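Apc35852 (Geobacillus stearothermophilus, PDB 1U9C) is of unknown function but belongs to the DJ-1/PfpI family, whose members include chaperones and cysteine proteases. Local coordinates at residues Pro96-Asn108 / Glu160-Leu173. Residues are numbered along the deposited sequence; the frame is centred on the assembly and turned at random.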
ATOM      1  N   PRO A  96       2.441   0.066  -0.781  1.00 18.47           N
ATOM      2  CA  PRO A  96       3.208  -0.379   0.355  1.00 19.73           C
ATOM      3  C   PRO A  96       2.888   0.478   1.575  1.00 19.50           C
ATOM      4  O   PRO A  96       2.332   1.558   1.510  1.00 20.69           O
ATOM      5  CB  PRO A  96       4.646  -0.117  -0.104  1.00 20.51           C
ATOM      6  CG  PRO A  96       4.586  -0.127  -1.597  1.00 20.10           C
ATOM      7  CD  PRO A  96       3.294   0.600  -1.836  1.00 18.85           C
ATOM      8  N   GLY A  97       3.355  -0.025   2.721  1.00 20.44           N
ATOM      9  CA  GLY A  97       3.154   0.624   4.032  1.00 20.73           C
ATOM     10  C   GLY A  97       4.327   1.351   4.631  1.00 21.12           C
ATOM     11  O   GLY A  97       5.111   2.011   3.942  1.00 20.93           O
ATOM     12  N   GLY A  98       4.453   1.196   5.939  1.00 21.35           N
ATOM     13  CA  GLY A  98       5.213   2.055   6.811  1.00 21.07           C
ATOM     14  C   GLY A  98       4.233   2.981   7.532  1.00 21.20           C
ATOM     15  O   GLY A  98       3.280   3.450   6.941  1.00 21.52           O
ATOM     16  N   HIS A  99       4.592   3.394   8.752  1.00 21.14           N
ATOM     17  CA  HIS A  99       3.730   4.332   9.483  1.00 22.49           C
ATOM     18  C   HIS A  99       3.608   5.686   8.825  1.00 21.16           C
ATOM     19  O   HIS A  99       2.621   6.338   9.093  1.00 21.99           O
ATOM     20  CB  HIS A  99       4.199   4.508  10.944  1.00 22.58           C
ATOM     21  CG  HIS A  99       3.786   3.411  11.879  1.00 23.23           C
ATOM     22  ND1 HIS A  99       4.668   2.454  12.301  1.00 31.35           N
ATOM     23  CD2 HIS A  99       2.615   3.160  12.517  1.00 25.22           C
ATOM     24  CE1 HIS A  99       4.045   1.618  13.126  1.00 28.38           C
ATOM     25  NE2 HIS A  99       2.808   2.045  13.304  1.00 26.99           N
ATOM     26  N   GLY A 100       4.551   6.068   7.951  1.00 21.38           N
ATOM     27  CA  GLY A 100       4.442   7.342   7.234  1.00 20.98           C
ATOM     28  C   GLY A 100       3.130   7.453   6.517  1.00 20.41           C
ATOM     29  O   GLY A 100       2.553   8.531   6.461  1.00 20.98           O
ATOM     30  N   THR A 101       2.621   6.354   5.952  1.00 20.79           N
ATOM     31  CA  THR A 101       1.393   6.401   5.215  1.00 20.39           C
ATOM     32  C   THR A 101       0.202   6.913   6.013  1.00 20.88           C
ATOM     33  O   THR A 101      -0.718   7.479   5.452  1.00 20.84           O
ATOM     34  CB  THR A 101       1.006   5.014   4.612  1.00 21.31           C
ATOM     35  OG1 THR A 101       0.801   4.065   5.698  1.00 21.72           O
ATOM     36  CG2 THR A 101       2.048   4.476   3.696  1.00 20.82           C
ATOM     37  N   MET A 102       0.170   6.639   7.317  1.00 20.90           N
ATOM     38  CA  MET A 102      -0.942   7.043   8.153  1.00 21.06           C
ATOM     39  C   MET A 102      -1.072   8.541   8.176  1.00 20.78           C
ATOM     40  O   MET A 102      -2.156   9.064   8.532  1.00 22.66           O
ATOM     41  CB  MET A 102      -0.748   6.515   9.583  1.00 21.58           C
ATOM     42  CG  MET A 102      -0.786   4.963   9.648  1.00 23.92           C
ATOM     43  SD  MET A 102      -2.480   4.359   9.426  1.00 22.89           S
ATOM     44  CE  MET A 102      -3.244   4.755  11.035  1.00 23.86           C
ATOM     45  N   PHE A 103      -0.004   9.251   7.872  1.00 20.86           N
ATOM     46  CA  PHE A 103       0.012  10.721   7.892  1.00 19.75           C
ATOM     47  C   PHE A 103      -0.089  11.413   6.537  1.00 22.17           C
ATOM     48  O   PHE A 103      -0.438  12.603   6.486  1.00 27.39           O
ATOM     49  CB  PHE A 103       1.298  11.199   8.546  1.00 20.30           C
ATOM     50  CG  PHE A 103       1.450  10.719   9.946  1.00 19.69           C
ATOM     51  CD1 PHE A 103       0.927  11.444  10.998  1.00 21.43           C
ATOM     52  CD2 PHE A 103       2.066   9.521  10.205  1.00 20.53           C
ATOM     53  CE1 PHE A 103       1.024  11.004  12.286  1.00 20.02           C
ATOM     54  CE2 PHE A 103       2.190   9.074  11.479  1.00 22.49           C
ATOM     55  CZ  PHE A 103       1.640   9.794  12.538  1.00 21.88           C
ATOM     56  N   ASP A 104       0.277  10.761   5.452  1.00 19.31           N
ATOM     57  CA  ASP A 104       0.191  11.414   4.135  1.00 19.38           C
ATOM     58  C   ASP A 104      -0.689  10.659   3.117  1.00 18.53           C
ATOM     59  O   ASP A 104      -0.879  11.219   2.037  1.00 19.21           O
ATOM     60  CB  ASP A 104       1.567  11.768   3.504  1.00 18.50           C
ATOM     61  CG  ASP A 104       2.463  10.597   3.169  1.00 19.06           C
ATOM     62  OD1 ASP A 104       2.137   9.443   3.495  1.00 20.46           O
ATOM     63  OD2 ASP A 104       3.507  10.854   2.473  1.00 20.28           O
ATOM     64  N   PHE A 105      -1.226   9.482   3.419  1.00 19.84           N
ATOM     65  CA  PHE A 105      -2.173   8.838   2.503  1.00 19.45           C
ATOM     66  C   PHE A 105      -3.661   9.147   2.742  1.00 19.84           C
ATOM     67  O   PHE A 105      -4.343   9.398   1.766  1.00 19.81           O
ATOM     68  CB  PHE A 105      -2.035   7.288   2.521  1.00 20.82           C
ATOM     69  CG  PHE A 105      -0.892   6.715   1.731  1.00 19.72           C
ATOM     70  CD1 PHE A 105       0.114   7.470   1.165  1.00 19.88           C
ATOM     71  CD2 PHE A 105      -0.879   5.337   1.476  1.00 20.73           C
ATOM     72  CE1 PHE A 105       1.106   6.903   0.390  1.00 20.57           C
ATOM     73  CE2 PHE A 105       0.113   4.778   0.732  1.00 20.90           C
ATOM     74  CZ  PHE A 105       1.091   5.526   0.183  1.00 20.73           C
ATOM     75  N   PRO A 106      -4.204   9.054   3.961  1.00 20.44           N
ATOM     76  CA  PRO A 106      -5.654   9.042   4.080  1.00 20.50           C
ATOM     77  C   PRO A 106      -6.360  10.265   3.582  1.00 20.72           C
ATOM     78  O   PRO A 106      -7.533  10.162   3.158  1.00 22.62           O
ATOM     79  CB  PRO A 106      -5.888   8.778   5.556  1.00 22.78           C
ATOM     80  CG  PRO A 106      -4.685   9.216   6.234  1.00 25.39           C
ATOM     81  CD  PRO A 106      -3.548   8.915   5.283  1.00 21.07           C
ATOM     82  N   ASP A 107      -5.753  11.449   3.736  1.00 20.35           N
ATOM     83  CA  ASP A 107      -6.390  12.701   3.387  1.00 20.97           C
ATOM     84  C   ASP A 107      -5.818  13.320   2.120  1.00 20.57           C
ATOM     85  O   ASP A 107      -6.121  14.448   1.786  1.00 22.20           O
ATOM     86  CB  ASP A 107      -6.255  13.663   4.556  1.00 19.81           C
ATOM     87  CG  ASP A 107      -6.979  13.166   5.775  1.00 23.92           C
ATOM     88  OD1 ASP A 107      -8.131  12.691   5.668  1.00 25.72           O
ATOM     89  OD2 ASP A 107      -6.468  13.281   6.904  1.00 27.61           O
ATOM     90  N   ASN A 108      -5.035  12.560   1.364  1.00 19.84           N
ATOM     91  CA  ASN A 108      -4.459  13.104   0.132  1.00 19.97           C
ATOM     92  C   ASN A 108      -5.483  13.048  -0.991  1.00 20.28           C
ATOM     93  O   ASN A 108      -5.916  11.965  -1.379  1.00 20.22           O
ATOM     94  CB  ASN A 108      -3.215  12.347  -0.252  1.00 20.33           C
ATOM     95  CG  ASN A 108      -2.561  12.929  -1.438  1.00 21.50           C
ATOM     96  OD1 ASN A 108      -3.034  12.698  -2.536  1.00 22.61           O
ATOM     97  ND2 ASN A 108      -1.591  13.832  -1.253  1.00 19.55           N
ATOM     98  N   GLU A 160      -0.420  -2.808  16.381  1.00 26.72           N
ATOM     99  CA  GLU A 160      -0.159  -1.387  16.652  1.00 27.18           C
ATOM    100  C   GLU A 160       0.070  -1.113  18.135  1.00 27.60           C
ATOM    101  O   GLU A 160       0.903  -0.283  18.515  1.00 27.25           O
ATOM    102  CB  GLU A 160      -1.331  -0.524  16.146  1.00 26.77           C
ATOM    103  CG  GLU A 160      -1.010   0.955  15.958  1.00 26.71           C
ATOM    104  CD  GLU A 160      -0.101   1.195  14.771  1.00 25.56           C
ATOM    105  OE1 GLU A 160      -0.627   1.376  13.659  1.00 23.89           O
ATOM    106  OE2 GLU A 160       1.122   1.143  14.933  1.00 28.47           O
ATOM    107  N   ARG A 161      -0.718  -1.757  18.987  1.00 27.11           N
ATOM    108  CA  ARG A 161      -0.524  -1.630  20.431  1.00 28.39           C
ATOM    109  C   ARG A 161       0.806  -2.246  20.851  1.00 27.92           C
ATOM    110  O   ARG A 161       1.467  -1.722  21.722  1.00 28.12           O
ATOM    111  CB  ARG A 161      -1.654  -2.308  21.206  1.00 28.06           C
ATOM    112  CG  ARG A 161      -3.004  -1.588  21.132  1.00 29.42           C
ATOM    113  CD  ARG A 161      -4.026  -2.143  22.095  1.00 30.47           C
ATOM    114  NE  ARG A 161      -4.096  -3.594  21.985  1.00 33.69           N
ATOM    115  CZ  ARG A 161      -4.955  -4.281  21.232  1.00 32.99           C
ATOM    116  NH1 ARG A 161      -5.893  -3.669  20.504  1.00 32.37           N
ATOM    117  NH2 ARG A 161      -4.880  -5.609  21.221  1.00 33.63           N
ATOM    118  N   GLU A 162       1.187  -3.365  20.239  1.00 29.89           N
ATOM    119  CA  GLU A 162       2.448  -4.008  20.581  1.00 30.76           C
ATOM    120  C   GLU A 162       3.630  -3.118  20.281  1.00 30.64           C
ATOM    121  O   GLU A 162       4.529  -2.977  21.105  1.00 30.84           O
ATOM    122  CB  GLU A 162       2.612  -5.368  19.899  1.00 31.44           C
ATOM    123  CG  GLU A 162       4.049  -5.890  20.007  1.00 33.50           C
ATOM    124  CD  GLU A 162       4.175  -7.398  19.986  1.00 35.28           C
ATOM    125  OE1 GLU A 162       5.096  -7.890  19.296  1.00 43.61           O
ATOM    126  OE2 GLU A 162       3.373  -8.088  20.648  1.00 41.85           O
ATOM    127  N   VAL A 163       3.616  -2.473  19.120  1.00 30.34           N
ATOM    128  CA  VAL A 163       4.743  -1.615  18.739  1.00 31.27           C
ATOM    129  C   VAL A 163       4.754  -0.347  19.598  1.00 31.12           C
ATOM    130  O   VAL A 163       5.793   0.292  19.732  1.00 33.67           O
ATOM    131  CB  VAL A 163       4.813  -1.303  17.194  1.00 31.41           C
ATOM    132  CG1 VAL A 163       4.810  -2.580  16.381  1.00 33.14           C
ATOM    133  CG2 VAL A 163       3.692  -0.394  16.748  1.00 33.18           C
ATOM    134  N   GLY A 164       3.606   0.022  20.172  1.00 30.44           N
ATOM    135  CA  GLY A 164       3.499   1.175  21.056  1.00 29.24           C
ATOM    136  C   GLY A 164       3.103   2.511  20.411  1.00 28.69           C
ATOM    137  O   GLY A 164       3.048   3.533  21.122  1.00 28.37           O
ATOM    138  N   LEU A 165       2.737   2.499  19.126  1.00 28.63           N
ATOM    139  CA  LEU A 165       2.503   3.752  18.389  1.00 28.05           C
ATOM    140  C   LEU A 165       1.034   4.040  18.169  1.00 27.68           C
ATOM    141  O   LEU A 165       0.707   5.095  17.593  1.00 25.09           O
ATOM    142  CB  LEU A 165       3.184   3.688  17.033  1.00 27.98           C
ATOM    143  CG  LEU A 165       4.705   3.814  17.128  1.00 30.89           C
ATOM    144  CD1 LEU A 165       5.355   3.604  15.769  1.00 33.54           C
ATOM    145  CD2 LEU A 165       5.136   5.148  17.734  1.00 32.66           C
ATOM    146  N   ASP A 166       0.157   3.142  18.595  1.00 25.97           N
ATOM    147  CA  ASP A 166      -1.278   3.436  18.608  1.00 26.13           C
ATOM    148  C   ASP A 166      -1.634   4.825  19.173  1.00 25.67           C
ATOM    149  O   ASP A 166      -2.470   5.514  18.572  1.00 26.13           O
ATOM    150  CB  ASP A 166      -2.080   2.355  19.374  1.00 25.72           C
ATOM    151  CG  ASP A 166      -1.750   2.279  20.843  1.00 27.17           C
ATOM    152  OD1 ASP A 166      -0.556   2.290  21.213  1.00 29.78           O
ATOM    153  OD2 ASP A 166      -2.654   2.184  21.712  1.00 31.13           O
ATOM    154  N   VAL A 167      -1.045   5.224  20.313  1.00 23.41           N
ATOM    155  CA  VAL A 167      -1.334   6.515  20.907  1.00 23.37           C
ATOM    156  C   VAL A 167      -0.919   7.703  20.043  1.00 22.73           C
ATOM    157  O   VAL A 167      -1.486   8.776  20.249  1.00 23.16           O
ATOM    158  CB  VAL A 167      -0.726   6.627  22.309  1.00 23.57           C
ATOM    159  CG1 VAL A 167      -1.305   5.574  23.216  1.00 24.55           C
ATOM    160  CG2 VAL A 167       0.797   6.566  22.282  1.00 25.49           C
ATOM    161  N   HIS A 168       0.011   7.508  19.102  1.00 22.89           N
ATOM    162  CA  HIS A 168       0.436   8.601  18.210  1.00 22.05           C
ATOM    163  C   HIS A 168      -0.174   8.535  16.816  1.00 22.21           C
ATOM    164  O   HIS A 168       0.238   9.272  15.914  1.00 22.91           O
ATOM    165  CB  HIS A 168       1.950   8.631  18.080  1.00 20.74           C
ATOM    166  CG  HIS A 168       2.667   9.109  19.281  1.00 22.80           C
ATOM    167  ND1 HIS A 168       2.475  10.376  19.813  1.00 17.43           N
ATOM    168  CD2 HIS A 168       3.479   8.460  20.158  1.00 24.06           C
ATOM    169  CE1 HIS A 168       3.236  10.515  20.882  1.00 20.80           C
ATOM    170  NE2 HIS A 168       3.820   9.349  21.133  1.00 24.59           N
ATOM    171  N   MET A 169      -1.078   7.596  16.562  1.00 23.31           N
ATOM    172  CA  MET A 169      -1.771   7.538  15.291  1.00 22.12           C
ATOM    173  C   MET A 169      -2.993   8.435  15.339  1.00 23.29           C
ATOM    174  O   MET A 169      -3.670   8.535  16.357  1.00 24.09           O
ATOM    175  CB  MET A 169      -2.236   6.113  15.016  1.00 23.90           C
ATOM    176  CG  MET A 169      -1.100   5.174  14.732  1.00 21.39           C
ATOM    177  SD  MET A 169      -0.014   5.570  13.341  1.00 25.25           S
ATOM    178  CE  MET A 169       1.332   6.353  14.259  1.00 25.21           C
ATOM    179  N   PRO A 170      -3.261   9.093  14.207  1.00 22.04           N
ATOM    180  CA  PRO A 170      -4.414   9.951  14.051  1.00 24.27           C
ATOM    181  C   PRO A 170      -5.728   9.187  14.125  1.00 22.42           C
ATOM    182  O   PRO A 170      -6.770   9.791  14.433  1.00 22.92           O
ATOM    183  CB  PRO A 170      -4.199  10.564  12.669  1.00 24.91           C
ATOM    184  CG  PRO A 170      -3.388   9.710  12.023  1.00 27.24           C
ATOM    185  CD  PRO A 170      -2.406   9.133  13.012  1.00 25.99           C
ATOM    186  N   PHE A 171      -5.641   7.897  13.806  1.00 23.50           N
ATOM    187  CA  PHE A 171      -6.753   6.939  13.936  1.00 22.04           C
ATOM    188  C   PHE A 171      -6.136   5.556  13.897  1.00 20.82           C
ATOM    189  O   PHE A 171      -4.982   5.391  13.503  1.00 21.23           O
ATOM    190  CB  PHE A 171      -7.731   7.082  12.773  1.00 22.81           C
ATOM    191  CG  PHE A 171      -7.084   6.883  11.413  1.00 23.01           C
ATOM    192  CD1 PHE A 171      -7.105   5.646  10.792  1.00 22.58           C
ATOM    193  CD2 PHE A 171      -6.485   7.954  10.773  1.00 26.34           C
ATOM    194  CE1 PHE A 171      -6.501   5.486   9.550  1.00 23.23           C
ATOM    195  CE2 PHE A 171      -5.880   7.799   9.555  1.00 27.04           C
ATOM    196  CZ  PHE A 171      -5.900   6.561   8.930  1.00 23.75           C
ATOM    197  N   LEU A 172      -6.872   4.536  14.297  1.00 21.50           N
ATOM    198  CA  LEU A 172      -6.386   3.164  14.186  1.00 20.93           C
ATOM    199  C   LEU A 172      -6.915   2.561  12.875  1.00 21.14           C
ATOM    200  O   LEU A 172      -8.096   2.651  12.577  1.00 22.54           O
ATOM    201  CB  LEU A 172      -6.775   2.286  15.387  1.00 21.84           C
ATOM    202  CG  LEU A 172      -6.068   2.602  16.699  1.00 21.83           C
ATOM    203  CD1 LEU A 172      -6.398   1.586  17.750  1.00 21.84           C
ATOM    204  CD2 LEU A 172      -4.560   2.724  16.488  1.00 24.84           C
ATOM    205  N   LEU A 173      -6.025   1.980  12.100  1.00 21.86           N
ATOM    206  CA  LEU A 173      -6.355   1.551  10.751  1.00 21.45           C
ATOM    207  C   LEU A 173      -7.396   0.412  10.663  1.00 20.33           C
ATOM    208  O   LEU A 173      -8.398   0.564   9.997  1.00 19.48           O
ATOM    209  CB  LEU A 173      -5.073   1.161  10.050  1.00 21.45           C
ATOM    210  CG  LEU A 173      -5.214   0.670   8.610  1.00 21.35           C
ATOM    211  CD1 LEU A 173      -5.959   1.664   7.816  1.00 19.69           C
ATOM    212  CD2 LEU A 173      -3.858   0.453   7.972  1.00 22.43           C
TER
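H99 and E160 make the polar link between segments 96-108 and 160-173. NE2 of H99 donates to OE2 of E160 over 2.5 Å in a nearly straight bond (173°). OE2 lies close to the imidazole plane, and the N-H meets it on the syn side, somewhat out of the carboxylate plane; ring and carboxylate are turned 45° apart. E160 reaches the ring because its CG stands anti to the backbone N (chi1 -161°) and the chain then bends at chi2; its other oxygen, OE1, is hydrogen-bonded to H130.

Apolar side chains pack around the imidazole. L165 CD1 makes a CH-pi contact over one face, 3.8 Å from the H99 ring centroid, while M169 SD sits at the ring edge, 3.7 Å from H99 CD2. Were H99 replaced by an alanine, E160 OE2 would probably lose this donor and a gap would open between L165 and M169.

Two methionines continue the packing. M169 SD also meets M102 CG, and its methyl lies beside F103 CZ, with the sulfur oblique to that ring. M102, bent at chi2 and chi3, lays CE over one face of F171, 3.9 Å from the ring centroid, as a CH-pi contact within a Met-aromatic pair; P106 CG meets the edge of the same ring 3.8 Å from F171 CE2. P170 CD packs obliquely against F103, whose ring also stacks with H15.

The loop after strand 92-95 and short helix 101-104 are thus joined to the end of helix 157-163 and the chain leading to helix 173-179. G98 N is hydrogen-bonded to the sulfinic acid at position 129, and H130, next in sequence, touches both segments. The contact therefore lies beside this oxidised cysteine, which, following strand 124-127, probably corresponds to the nucleophile-elbow cysteine of the DJ-1/PfpI family, in a flavodoxin-like alpha/beta fold.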